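OLD nuclease (PDB 6P74) degrades linear and supercoiled double-stranded DNA as a metal-dependent exonuclease, nicks circular DNA, and hydrolyses ATP in a reaction stimulated by DNA. Local coordinates at residues T195-A200 with M215-G220; R134-D139 with R152-G157; N390-D395 with A518-T523. All coordinates share one frame; numbering follows the deposited sequence.

Contact 1: residues T195-A200 with M215-G220; sequences TIAETA and MEIGFG
Ala-197 and Ile-217 form the middle of this contact, their CB atoms 3.9 Å apart. Because alanine ends at CB, the helix can come close enough for Ala-197 CB to lie 3.6 Å from Ile-217 O. Three residues on, on the same face of the helix, Ala-200 continues the packing, its CB 4.1 Å from Ile-217 CD1. That reach depends on the isoleucine's extended chain (chi2 177°), which carries CD1 well beyond the branch point. On the other flank Ile-196 CD1 meets Phe-219 CZ at 4.0 Å, the two side chains crossing at about a right angle. Helix and strand run roughly antiparallel, at 149°, so Ile-196, earlier in the helix, meets Phe-219, later in the strand. Behind the touching face, Thr-199 OG1 donates to Thr-195 O at 2.9 Å, a bond that lets a hydroxyl sit buried in a helix. Phe-219 is steadied through its backbone N, which bonds to Glu-193 OE1. In the dimerization domain, helix 187-205 thus backs strand 217-220, which pairs antiparallel with a strand of the second subunit and continues the sheet across the dimer interface; Gly-258 of the second subunit packs on Ile-196, and Leu-233 of the second subunit on Phe-219.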
# COMPACT_ATOMS: atom_id res chain seq x y z
N THR A 195 -23.06 -25.33 -1.38
CA THR A 195 -21.70 -25.71 -1.73
C THR A 195 -20.70 -24.85 -0.98
O THR A 195 -19.77 -25.37 -0.36
CB THR A 195 -21.50 -25.60 -3.24
OG1 THR A 195 -22.27 -26.63 -3.87
CG2 THR A 195 -20.00 -25.72 -3.61
N ILE A 196 -20.89 -23.53 -0.99
CA ILE A 196 -20.00 -22.63 -0.26
C ILE A 196 -19.95 -23.00 1.22
O ILE A 196 -18.88 -23.26 1.79
CB ILE A 196 -20.42 -21.16 -0.46
CG1 ILE A 196 -20.38 -20.79 -1.94
CG2 ILE A 196 -19.53 -20.22 0.37
CD1 ILE A 196 -20.76 -19.34 -2.23
N ALA A 197 -21.11 -23.04 1.87
CA ALA A 197 -21.16 -23.20 3.32
C ALA A 197 -20.63 -24.56 3.75
O ALA A 197 -19.92 -24.67 4.75
CB ALA A 197 -22.59 -23.00 3.83
N GLU A 198 -20.99 -25.62 3.02
CA GLU A 198 -20.50 -26.94 3.40
C GLU A 198 -18.99 -27.02 3.22
O GLU A 198 -18.29 -27.60 4.05
CB GLU A 198 -21.20 -28.03 2.59
CG GLU A 198 -22.67 -28.26 2.93
CD GLU A 198 -22.90 -28.70 4.38
OE1 GLU A 198 -23.06 -29.92 4.63
OE2 GLU A 198 -22.92 -27.82 5.27
N THR A 199 -18.47 -26.44 2.13
CA THR A 199 -17.04 -26.50 1.90
C THR A 199 -16.29 -25.70 2.96
O THR A 199 -15.35 -26.22 3.58
CB THR A 199 -16.72 -25.98 0.50
OG1 THR A 199 -17.29 -26.86 -0.47
CG2 THR A 199 -15.23 -25.88 0.27
N ALA A 200 -16.71 -24.46 3.20
CA ALA A 200 -16.11 -23.67 4.26
C ALA A 200 -16.12 -24.41 5.60
O ALA A 200 -15.14 -24.36 6.35
CB ALA A 200 -16.82 -22.33 4.39
N MET A 215 -22.56 -22.52 13.37
CA MET A 215 -22.23 -21.39 12.52
C MET A 215 -23.13 -21.37 11.30
O MET A 215 -23.26 -22.38 10.60
CB MET A 215 -20.77 -21.48 12.09
CG MET A 215 -20.16 -20.17 11.70
SD MET A 215 -18.50 -20.58 11.16
CE MET A 215 -17.96 -21.65 12.51
N GLU A 216 -23.73 -20.22 11.03
CA GLU A 216 -24.57 -20.05 9.86
C GLU A 216 -23.78 -19.27 8.83
O GLU A 216 -23.23 -18.21 9.13
CB GLU A 216 -25.86 -19.30 10.21
CG GLU A 216 -27.01 -19.56 9.24
CD GLU A 216 -27.54 -20.99 9.32
OE1 GLU A 216 -28.76 -21.19 9.11
OE2 GLU A 216 -26.75 -21.92 9.61
N ILE A 217 -23.71 -19.82 7.62
CA ILE A 217 -23.05 -19.17 6.49
C ILE A 217 -24.04 -19.16 5.34
O ILE A 217 -24.56 -20.22 4.97
CB ILE A 217 -21.74 -19.88 6.09
CG1 ILE A 217 -20.76 -19.95 7.27
CG2 ILE A 217 -21.10 -19.17 4.92
CD1 ILE A 217 -19.48 -20.71 6.98
N GLY A 218 -24.31 -17.98 4.80
CA GLY A 218 -25.27 -17.88 3.72
C GLY A 218 -25.17 -16.53 3.04
O GLY A 218 -24.36 -15.68 3.42
N PHE A 219 -26.01 -16.35 2.03
CA PHE A 219 -26.14 -15.10 1.31
C PHE A 219 -27.03 -14.11 2.08
O PHE A 219 -27.79 -14.48 2.97
CB PHE A 219 -26.74 -15.35 -0.07
CG PHE A 219 -25.79 -15.99 -1.06
CD1 PHE A 219 -24.52 -15.47 -1.27
CD2 PHE A 219 -26.18 -17.10 -1.80
CE1 PHE A 219 -23.65 -16.05 -2.20
CE2 PHE A 219 -25.32 -17.69 -2.72
CZ PHE A 219 -24.06 -17.16 -2.93
N GLY A 220 -26.92 -12.85 1.70
CA GLY A 220 -27.73 -11.80 2.29
C GLY A 220 -27.10 -10.45 2.03
O GLY A 220 -26.00 -10.35 1.49

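Contact 2: residues R134-D139 with R152-G157; sequences RVLFLD and RGSILG
Leu-136 reaches from its strand to the first turn of the facing helix and divides its two methyls between two neighbours. Leu-136 CD1 goes to Ile-155, lying 3.7 Å from Ile-155 CD1 and 3.8 Å from Ile-155 CA, and the two side chains cross at about a right angle. Leu-136 CD2 turns to Ser-154 and lies 3.6 Å from Ser-154 CB, with the hydroxyl beside it. A serine fits here at the exposed margin, where its short side chain lets the leucine methyl lie close against both CB and the hydroxyl. Leu-138, two residues along the strand, comes to the same isoleucine from another direction: its CD1 is 4.0 Å from Ile-155 CB, again with the chains crossing at about a right angle. Ile-155 meets the two leucines with different atoms. Its CG1 stands opposite the backbone N (chi1 172°), and chi2 of 57° bends CD1 away from a straight chain to meet Leu-136, while CB itself receives Leu-138. Strand alternation puts the CB of Leu-136 toward the helix and that of Phe-137 away from it; Leu-138 reaches the helix with the end of its side chain. Gly-153 occupies the N-cap position. Strand 135-138 is one of the two outermost strands, within this chain, of the mixed ATPase sheet and pairs in parallel with strand 272-276; Phe-137 packs on helix 34-45, whereas Leu-138 and Ile-155 share helix 246-266, bringing the start of helix 154-166 against the ATPase core.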
# COMPACT_ATOMS: atom_id res chain seq x y z
N ARG A 134 -9.30 5.47 19.47
CA ARG A 134 -9.35 5.05 18.07
C ARG A 134 -9.76 6.20 17.15
O ARG A 134 -10.57 7.06 17.51
CB ARG A 134 -10.30 3.88 17.88
CG ARG A 134 -9.58 2.56 17.90
CD ARG A 134 -10.55 1.40 17.98
NE ARG A 134 -11.23 1.17 16.71
CZ ARG A 134 -12.24 0.33 16.54
NH1 ARG A 134 -12.72 -0.37 17.57
NH2 ARG A 134 -12.79 0.18 15.34
N VAL A 135 -9.22 6.18 15.94
CA VAL A 135 -9.41 7.26 14.99
C VAL A 135 -10.18 6.72 13.80
O VAL A 135 -10.03 5.55 13.42
CB VAL A 135 -8.06 7.84 14.52
CG1 VAL A 135 -7.27 8.33 15.70
CG2 VAL A 135 -7.29 6.79 13.75
N LEU A 136 -11.02 7.57 13.23
CA LEU A 136 -11.57 7.31 11.91
C LEU A 136 -10.51 7.65 10.87
O LEU A 136 -9.96 8.75 10.88
CB LEU A 136 -12.83 8.13 11.68
CG LEU A 136 -14.12 7.46 12.14
CD1 LEU A 136 -15.29 8.37 11.85
CD2 LEU A 136 -14.29 6.12 11.43
N PHE A 137 -10.22 6.70 9.99
CA PHE A 137 -9.26 6.93 8.92
C PHE A 137 -9.99 7.03 7.58
O PHE A 137 -10.45 6.03 7.04
CB PHE A 137 -8.20 5.83 8.88
CG PHE A 137 -6.94 6.26 8.18
CD1 PHE A 137 -6.91 6.39 6.80
CD2 PHE A 137 -5.81 6.59 8.90
CE1 PHE A 137 -5.77 6.79 6.15
CE2 PHE A 137 -4.66 6.99 8.25
CZ PHE A 137 -4.64 7.10 6.86
N LEU A 138 -10.09 8.24 7.04
CA LEU A 138 -10.64 8.44 5.70
C LEU A 138 -9.48 8.50 4.71
O LEU A 138 -8.94 9.57 4.42
CB LEU A 138 -11.47 9.71 5.64
CG LEU A 138 -12.97 9.54 5.78
CD1 LEU A 138 -13.26 8.79 7.07
CD2 LEU A 138 -13.63 10.91 5.77
N ASP A 139 -9.10 7.35 4.18
CA ASP A 139 -8.08 7.33 3.14
C ASP A 139 -8.77 7.35 1.79
O ASP A 139 -10.00 7.40 1.70
CB ASP A 139 -7.15 6.13 3.32
CG ASP A 139 -7.73 4.84 2.74
OD1 ASP A 139 -8.95 4.61 2.84
OD2 ASP A 139 -6.94 4.05 2.19
N ARG A 152 -19.45 3.23 2.09
CA ARG A 152 -19.71 2.72 3.42
C ARG A 152 -18.41 2.63 4.21
O ARG A 152 -17.33 2.47 3.64
CB ARG A 152 -20.41 1.35 3.35
CG ARG A 152 -20.52 0.59 4.69
CD ARG A 152 -21.59 1.15 5.63
NE ARG A 152 -21.36 0.77 7.03
CZ ARG A 152 -22.15 1.07 8.06
NH1 ARG A 152 -23.27 1.77 7.86
NH2 ARG A 152 -21.84 0.68 9.29
N GLY A 153 -18.51 2.76 5.53
CA GLY A 153 -17.34 2.65 6.38
C GLY A 153 -17.73 2.97 7.81
O GLY A 153 -18.87 3.35 8.10
N SER A 154 -16.75 2.82 8.70
CA SER A 154 -16.98 3.20 10.09
C SER A 154 -17.37 4.67 10.22
O SER A 154 -17.88 5.07 11.27
CB SER A 154 -15.72 2.90 10.92
OG SER A 154 -14.55 3.28 10.22
N ILE A 155 -17.17 5.46 9.16
CA ILE A 155 -17.56 6.87 9.18
C ILE A 155 -19.08 7.01 9.19
O ILE A 155 -19.66 7.72 10.02
CB ILE A 155 -16.94 7.61 7.98
CG1 ILE A 155 -17.51 9.02 7.88
CG2 ILE A 155 -17.16 6.83 6.69
CD1 ILE A 155 -17.31 9.85 9.12
N LEU A 156 -19.76 6.35 8.25
CA LEU A 156 -21.21 6.35 8.26
C LEU A 156 -21.74 5.64 9.50
O LEU A 156 -22.71 6.10 10.13
CB LEU A 156 -21.74 5.70 6.99
CG LEU A 156 -23.24 5.82 6.74
CD1 LEU A 156 -23.69 7.29 6.71
CD2 LEU A 156 -23.55 5.13 5.43
N GLY A 157 -21.10 4.54 9.89
CA GLY A 157 -21.49 3.85 11.11
C GLY A 157 -21.52 4.75 12.32
O GLY A 157 -22.44 4.68 13.14

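Contact 3: residues N390-D395 with A518-T523; sequences NQLEVD and AIRQVT
Segment 390-395 leaves a helix through a Schellman motif and passes alongside helix 513-523, with the CA atoms of Leu-392 and Arg-520 8.4 Å apart and those of Val-394 and Thr-523 7.9 Å apart. Both segments belong to the Toprim domain, whose parallel sheet is flanked by helices. Glu-393 has the positive phi (64°) of the motif, and this turn of the chain lets Leu-392 and Val-394, on either side of it, both point their CB atoms toward the helix. Leu-392 forks: its CD1 packs on Ile-519 CG2 at 3.5 Å, and its CD2 lies over one face of the Arg-520 guanidinium, offset toward its rim. Leu-392 CD2 comes nearest to Arg-520 NH2, at 3.4 Å, and the two side chains cross at about a right angle. Arginine suits this place at the margin because its extended chain and flat end can cover a leucine methyl while NH2 bonds elsewhere, donating to Val-505 O, which would help fix the plane on which the methyl rests. Ile-519 is the more deeply buried partner and also packs on Leu-388 of helix 379-391. Further along, Val-394 and Thr-523 reach toward each other tip to tip, with CG2 of each 3.8 Å apart. In Thr-523 the methyl CG2 stands anti to the backbone N and OG1 beside it (chi1 -77°), which sends the methyl to the valine and turns the hydroxyl back to its own helix. Phe-389 packs on both residues; Ala-518 and Val-522 pack on strand 426-431, and Val-522 touches Phe-389 as well. Ile-519 O accepts from Thr-523 N and, at 3.1 Å, from Thr-523 OG1, the two donors arriving from opposite faces of the carbonyl plane.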
# COMPACT_ATOMS: atom_id res chain seq x y z
N ASN A 390 10.01 36.82 -16.40
CA ASN A 390 9.91 36.49 -17.81
C ASN A 390 11.08 37.10 -18.60
O ASN A 390 11.60 36.49 -19.54
CB ASN A 390 8.56 36.98 -18.33
CG ASN A 390 8.28 36.54 -19.76
OD1 ASN A 390 8.05 35.36 -20.02
ND2 ASN A 390 8.28 37.49 -20.68
N GLN A 391 11.52 38.30 -18.22
CA GLN A 391 12.64 38.92 -18.90
C GLN A 391 13.98 38.31 -18.50
O GLN A 391 14.95 38.40 -19.26
CB GLN A 391 12.65 40.43 -18.63
CG GLN A 391 11.58 41.15 -19.43
CD GLN A 391 11.55 42.65 -19.18
OE1 GLN A 391 10.55 43.18 -18.71
NE2 GLN A 391 12.65 43.34 -19.51
N LEU A 392 14.05 37.70 -17.32
CA LEU A 392 15.24 36.99 -16.92
C LEU A 392 15.24 35.57 -17.44
O LEU A 392 16.21 34.83 -17.21
CB LEU A 392 15.37 37.01 -15.38
CG LEU A 392 15.63 38.42 -14.83
CD1 LEU A 392 15.41 38.50 -13.34
CD2 LEU A 392 17.05 38.88 -15.19
N GLU A 393 14.18 35.18 -18.15
CA GLU A 393 14.06 33.86 -18.75
C GLU A 393 14.02 32.78 -17.68
O GLU A 393 14.65 31.73 -17.81
CB GLU A 393 15.18 33.60 -19.77
CG GLU A 393 14.88 34.15 -21.16
CD GLU A 393 16.11 34.23 -22.06
OE1 GLU A 393 17.23 34.39 -21.51
OE2 GLU A 393 15.97 34.15 -23.31
N VAL A 394 13.27 33.05 -16.62
CA VAL A 394 12.93 32.08 -15.59
C VAL A 394 11.41 31.91 -15.57
O VAL A 394 10.66 32.90 -15.62
CB VAL A 394 13.44 32.51 -14.19
CG1 VAL A 394 12.98 31.51 -13.14
CG2 VAL A 394 14.97 32.67 -14.18
N ASP A 395 10.97 30.65 -15.48
CA ASP A 395 9.55 30.37 -15.30
C ASP A 395 9.30 29.98 -13.85
O ASP A 395 9.67 28.86 -13.45
CB ASP A 395 9.09 29.26 -16.24
CG ASP A 395 7.63 28.88 -16.03
OD1 ASP A 395 6.91 29.57 -15.27
OD2 ASP A 395 7.21 27.87 -16.63
N ALA A 518 16.56 41.18 -6.08
CA ALA A 518 15.72 40.28 -5.29
C ALA A 518 15.32 39.05 -6.10
O ALA A 518 15.38 37.91 -5.61
CB ALA A 518 14.48 41.01 -4.79
N ILE A 519 14.92 39.27 -7.37
CA ILE A 519 14.47 38.15 -8.21
C ILE A 519 15.64 37.24 -8.56
O ILE A 519 15.50 36.00 -8.57
CB ILE A 519 13.75 38.69 -9.46
CG1 ILE A 519 12.38 39.24 -9.05
CG2 ILE A 519 13.53 37.57 -10.48
CD1 ILE A 519 11.88 40.32 -9.93
N ARG A 520 16.82 37.81 -8.79
CA ARG A 520 18.01 36.99 -9.04
C ARG A 520 18.38 36.16 -7.82
O ARG A 520 18.81 35.01 -7.95
CB ARG A 520 19.20 37.87 -9.46
CG ARG A 520 19.08 38.51 -10.82
CD ARG A 520 20.38 39.19 -11.23
NE ARG A 520 20.22 39.95 -12.45
CZ ARG A 520 20.31 39.43 -13.66
NH1 ARG A 520 20.58 38.14 -13.80
NH2 ARG A 520 20.13 40.19 -14.72
N GLN A 521 18.23 36.71 -6.61
CA GLN A 521 18.56 35.93 -5.41
C GLN A 521 17.58 34.78 -5.21
O GLN A 521 17.98 33.64 -4.93
CB GLN A 521 18.60 36.83 -4.17
CG GLN A 521 18.91 36.06 -2.85
CD GLN A 521 19.47 36.97 -1.74
OE1 GLN A 521 20.43 37.71 -1.95
NE2 GLN A 521 18.85 36.93 -0.56
N VAL A 522 16.27 35.05 -5.32
CA VAL A 522 15.31 33.98 -5.08
C VAL A 522 15.42 32.90 -6.15
O VAL A 522 15.03 31.75 -5.91
CB VAL A 522 13.86 34.51 -5.00
CG1 VAL A 522 13.30 34.72 -6.40
CG2 VAL A 522 12.95 33.52 -4.16
N THR A 523 15.96 33.24 -7.32
CA THR A 523 16.16 32.29 -8.41
C THR A 523 17.45 31.49 -8.26
O THR A 523 17.58 30.42 -8.87
CB THR A 523 16.18 33.05 -9.75
OG1 THR A 523 14.85 33.40 -10.13
CG2 THR A 523 16.79 32.20 -10.84

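The three contacts are spaced along an elongated chain and none touches another. Contacts 1 and 2 lie on the same side of the chain's centre, their centres 28 Å apart; contact 2 joins the ATPase sheet to the start of the dimerization domain, and contact 1 lies farther out, where the second subunit is met. Contact 3 is on the opposite side, its centre 47 Å from that of contact 2 and 69 Å from that of contact 1, consistent with a nuclease domain facing away from the dimer interface. It alone approaches a probable metal site: the Ile-519 side chain is about 9 Å from that of Asp-381 and about 12 Å from that of Asp-431, which binds samarium with Glu-480.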